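Local coordinates for glycoside hydrolase family protein (Novosphingobium sp. PP1Y, PDB 6Q2F), which probably hydrolyses terminal alpha-L-rhamnose residues from glycosides, at residues 629-634 and 762-767. Residues are numbered along the deposited sequence; the frame is centred on the assembly and turned at random.
Sequences AASVAH and YDYINF
The hydroxyl of S631 and the imidazole of H634, one helical turn apart, grip consecutive residues of the strand 762-765. S631 OG accepts the backbone N-H of Y764 (OG to N, 2.9 Å), while its CB lies 3.3 Å from Y764 O. With OG turned beside its own backbone N (chi1 -54°), the same hydroxyl also reaches back to the carbonyl oxygen of K627 one turn earlier. Here the packing is tight: a small side chain lets the CA atoms of S631 and D763 approach to 4.9 Å. Helix 620-636 is one of the outer helices of the (beta/alpha)8 barrel, following its strand 604-610, and it passes almost perpendicular (88°) to a strand of the mixed beta-sheet that comes later in the chain, where D763 and I765 pair with strand 734-737. H634 ND1 donates to D763 OD1 (2.7 Å) within the imidazole plane, meeting the syn side of the carboxylate from 30° out of the carboxylate plane. One face of the imidazole also lies over A630 O, 3.1 Å below the ring centre, and Y789 OH holds D763 OD2, so both carboxylate oxygens are engaged; their negative charge may polarise the imidazole. Between the S631 and H634 bonds the fit is looser, and a water donates to S631 OG (3.1 Å) and to D763 OD1 (2.7 Å), bridging the hydroxyl and the carboxylate. On the other flank the Y764 side chain touches S631 mainly through CB, its ring meeting Y736 edge-to-face.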
ATOM      1  N   ALA A 629       3.133   2.647  -7.154  1.00 28.68           N
ATOM      2  CA  ALA A 629       3.085   4.102  -7.075  1.00 25.45           C
ATOM      3  C   ALA A 629       4.199   4.727  -7.910  1.00 24.63           C
ATOM      4  O   ALA A 629       3.987   5.742  -8.578  1.00 25.01           O
ATOM      5  CB  ALA A 629       3.176   4.560  -5.616  1.00 25.71           C
ATOM      6  N   ALA A 630       5.401   4.135  -7.879  1.00 22.18           N
ATOM      7  CA  ALA A 630       6.488   4.681  -8.683  1.00 23.22           C
ATOM      8  C   ALA A 630       6.159   4.566 -10.165  1.00 23.35           C
ATOM      9  O   ALA A 630       6.410   5.500 -10.936  1.00 25.82           O
ATOM     10  CB  ALA A 630       7.806   3.968  -8.371  1.00 19.49           C
ATOM     11  N   SER A 631       5.575   3.437 -10.580  1.00 23.38           N
ATOM     12  CA  SER A 631       5.208   3.270 -11.983  1.00 25.47           C
ATOM     13  C   SER A 631       4.213   4.337 -12.417  1.00 24.09           C
ATOM     14  O   SER A 631       4.320   4.884 -13.517  1.00 21.93           O
ATOM     15  CB  SER A 631       4.641   1.871 -12.211  1.00 23.99           C
ATOM     16  OG  SER A 631       5.551   0.880 -11.749  1.00 24.88           O
ATOM     17  N   VAL A 632       3.240   4.657 -11.559  1.00 19.13           N
ATOM     18  CA  VAL A 632       2.275   5.707 -11.897  1.00 22.15           C
ATOM     19  C   VAL A 632       3.007   7.007 -12.187  1.00 22.74           C
ATOM     20  O   VAL A 632       2.827   7.626 -13.248  1.00 22.76           O
ATOM     21  CB  VAL A 632       1.236   5.888 -10.769  1.00 24.10           C
ATOM     22  CG1 VAL A 632       0.382   7.141 -11.043  1.00 19.59           C
ATOM     23  CG2 VAL A 632       0.320   4.677 -10.689  1.00 21.12           C
ATOM     24  N   ALA A 633       3.870   7.425 -11.257  1.00 24.06           N
ATOM     25  CA  ALA A 633       4.561   8.701 -11.404  1.00 23.12           C
ATOM     26  C   ALA A 633       5.437   8.731 -12.653  1.00 23.18           C
ATOM     27  O   ALA A 633       5.609   9.788 -13.262  1.00 26.39           O
ATOM     28  CB  ALA A 633       5.398   8.987 -10.161  1.00 19.20           C
ATOM     29  N   HIS A 634       6.028   7.594 -13.026  1.00 23.59           N
ATOM     30  CA  HIS A 634       6.849   7.559 -14.234  1.00 24.92           C
ATOM     31  C   HIS A 634       5.976   7.665 -15.481  1.00 31.35           C
ATOM     32  O   HIS A 634       6.271   8.446 -16.394  1.00 26.46           O
ATOM     33  CB  HIS A 634       7.687   6.271 -14.283  1.00 19.87           C
ATOM     34  CG  HIS A 634       8.574   6.065 -13.095  1.00 24.39           C
ATOM     35  ND1 HIS A 634       9.118   4.834 -12.789  1.00 26.44           N
ATOM     36  CD2 HIS A 634       9.014   6.917 -12.137  1.00 25.59           C
ATOM     37  CE1 HIS A 634       9.850   4.933 -11.693  1.00 26.12           C
ATOM     38  NE2 HIS A 634       9.812   6.190 -11.283  1.00 28.31           N
ATOM     39  N   TYR A 762      12.367  -1.533 -14.587  1.00 28.19           N
ATOM     40  CA  TYR A 762      11.043  -1.761 -15.136  1.00 27.34           C
ATOM     41  C   TYR A 762      10.008  -0.927 -14.399  1.00 29.09           C
ATOM     42  O   TYR A 762      10.206  -0.512 -13.251  1.00 27.85           O
ATOM     43  CB  TYR A 762      10.639  -3.240 -15.079  1.00 27.91           C
ATOM     44  CG  TYR A 762      10.448  -3.810 -13.689  1.00 36.58           C
ATOM     45  CD1 TYR A 762      11.544  -4.205 -12.917  1.00 35.49           C
ATOM     46  CD2 TYR A 762       9.173  -4.005 -13.170  1.00 30.02           C
ATOM     47  CE1 TYR A 762      11.373  -4.746 -11.642  1.00 29.16           C
ATOM     48  CE2 TYR A 762       8.993  -4.544 -11.914  1.00 29.70           C
ATOM     49  CZ  TYR A 762      10.091  -4.907 -11.146  1.00 36.94           C
ATOM     50  OH  TYR A 762       9.896  -5.457  -9.897  1.00 36.19           O
ATOM     51  N   ASP A 763       8.919  -0.657 -15.118  1.00 28.79           N
ATOM     52  CA  ASP A 763       7.689  -0.083 -14.600  1.00 28.98           C
ATOM     53  C   ASP A 763       6.564  -1.082 -14.829  1.00 30.96           C
ATOM     54  O   ASP A 763       6.573  -1.830 -15.817  1.00 26.68           O
ATOM     55  CB  ASP A 763       7.317   1.225 -15.327  1.00 25.62           C
ATOM     56  CG  ASP A 763       8.250   2.376 -15.013  1.00 28.96           C
ATOM     57  OD1 ASP A 763       8.755   2.430 -13.875  1.00 32.28           O
ATOM     58  OD2 ASP A 763       8.453   3.235 -15.914  1.00 26.21           O
ATOM     59  N   TYR A 764       5.587  -1.090 -13.933  1.00 29.87           N
ATOM     60  CA  TYR A 764       4.335  -1.759 -14.242  1.00 22.36           C
ATOM     61  C   TYR A 764       3.486  -0.854 -15.126  1.00 24.27           C
ATOM     62  O   TYR A 764       3.502   0.374 -14.978  1.00 23.82           O
ATOM     63  CB  TYR A 764       3.551  -2.077 -12.977  1.00 26.29           C
ATOM     64  CG  TYR A 764       4.170  -3.135 -12.115  1.00 31.50           C
ATOM     65  CD1 TYR A 764       4.327  -4.431 -12.587  1.00 26.65           C
ATOM     66  CD2 TYR A 764       4.577  -2.851 -10.818  1.00 22.98           C
ATOM     67  CE1 TYR A 764       4.876  -5.421 -11.794  1.00 25.58           C
ATOM     68  CE2 TYR A 764       5.122  -3.837 -10.017  1.00 24.19           C
ATOM     69  CZ  TYR A 764       5.269  -5.114 -10.509  1.00 26.19           C
ATOM     70  OH  TYR A 764       5.824  -6.079  -9.716  1.00 26.16           O
ATOM     71  N   ILE A 765       2.741  -1.464 -16.050  1.00 24.88           N
ATOM     72  CA  ILE A 765       1.717  -0.765 -16.822  1.00 26.58           C
ATOM     73  C   ILE A 765       0.420  -1.539 -16.671  1.00 25.39           C
ATOM     74  O   ILE A 765       0.421  -2.777 -16.696  1.00 21.30           O
ATOM     75  CB  ILE A 765       2.073  -0.613 -18.320  1.00 26.86           C
ATOM     76  CG1 ILE A 765       2.342  -1.965 -18.972  1.00 24.66           C
ATOM     77  CG2 ILE A 765       3.279   0.264 -18.506  1.00 24.71           C
ATOM     78  CD1 ILE A 765       2.399  -1.868 -20.516  1.00 32.11           C
ATOM     79  N   ASN A 766      -0.678  -0.817 -16.475  1.00 26.21           N
ATOM     80  CA  ASN A 766      -2.002  -1.400 -16.390  1.00 27.44           C
ATOM     81  C   ASN A 766      -2.731  -1.197 -17.715  1.00 32.33           C
ATOM     82  O   ASN A 766      -2.154  -0.737 -18.712  1.00 29.41           O
ATOM     83  CB  ASN A 766      -2.764  -0.799 -15.199  1.00 25.33           C
ATOM     84  CG  ASN A 766      -3.070   0.685 -15.377  1.00 28.13           C
ATOM     85  OD1 ASN A 766      -2.521   1.345 -16.260  1.00 27.56           O
ATOM     86  ND2 ASN A 766      -3.933   1.222 -14.508  1.00 22.79           N
ATOM     87  N   PHE A 767      -4.014  -1.559 -17.745  1.00 33.46           N
ATOM     88  CA  PHE A 767      -4.765  -1.468 -18.992  1.00 24.37           C
ATOM     89  C   PHE A 767      -4.799  -0.034 -19.507  1.00 25.31           C
ATOM     90  O   PHE A 767      -4.571   0.205 -20.698  1.00 27.66           O
ATOM     91  CB  PHE A 767      -6.175  -2.036 -18.786  1.00 22.45           C
ATOM     92  CG  PHE A 767      -7.115  -1.828 -19.956  1.00 24.09           C
ATOM     93  CD1 PHE A 767      -7.218  -2.779 -20.967  1.00 25.82           C
ATOM     94  CD2 PHE A 767      -7.919  -0.699 -20.016  1.00 26.19           C
ATOM     95  CE1 PHE A 767      -8.099  -2.599 -22.038  1.00 23.09           C
ATOM     96  CE2 PHE A 767      -8.819  -0.499 -21.087  1.00 24.83           C
ATOM     97  CZ  PHE A 767      -8.915  -1.458 -22.091  1.00 22.21           C
TER
HETATM   98  O   HOH W   1       8.499   1.659 -11.335  1.00 27.11           O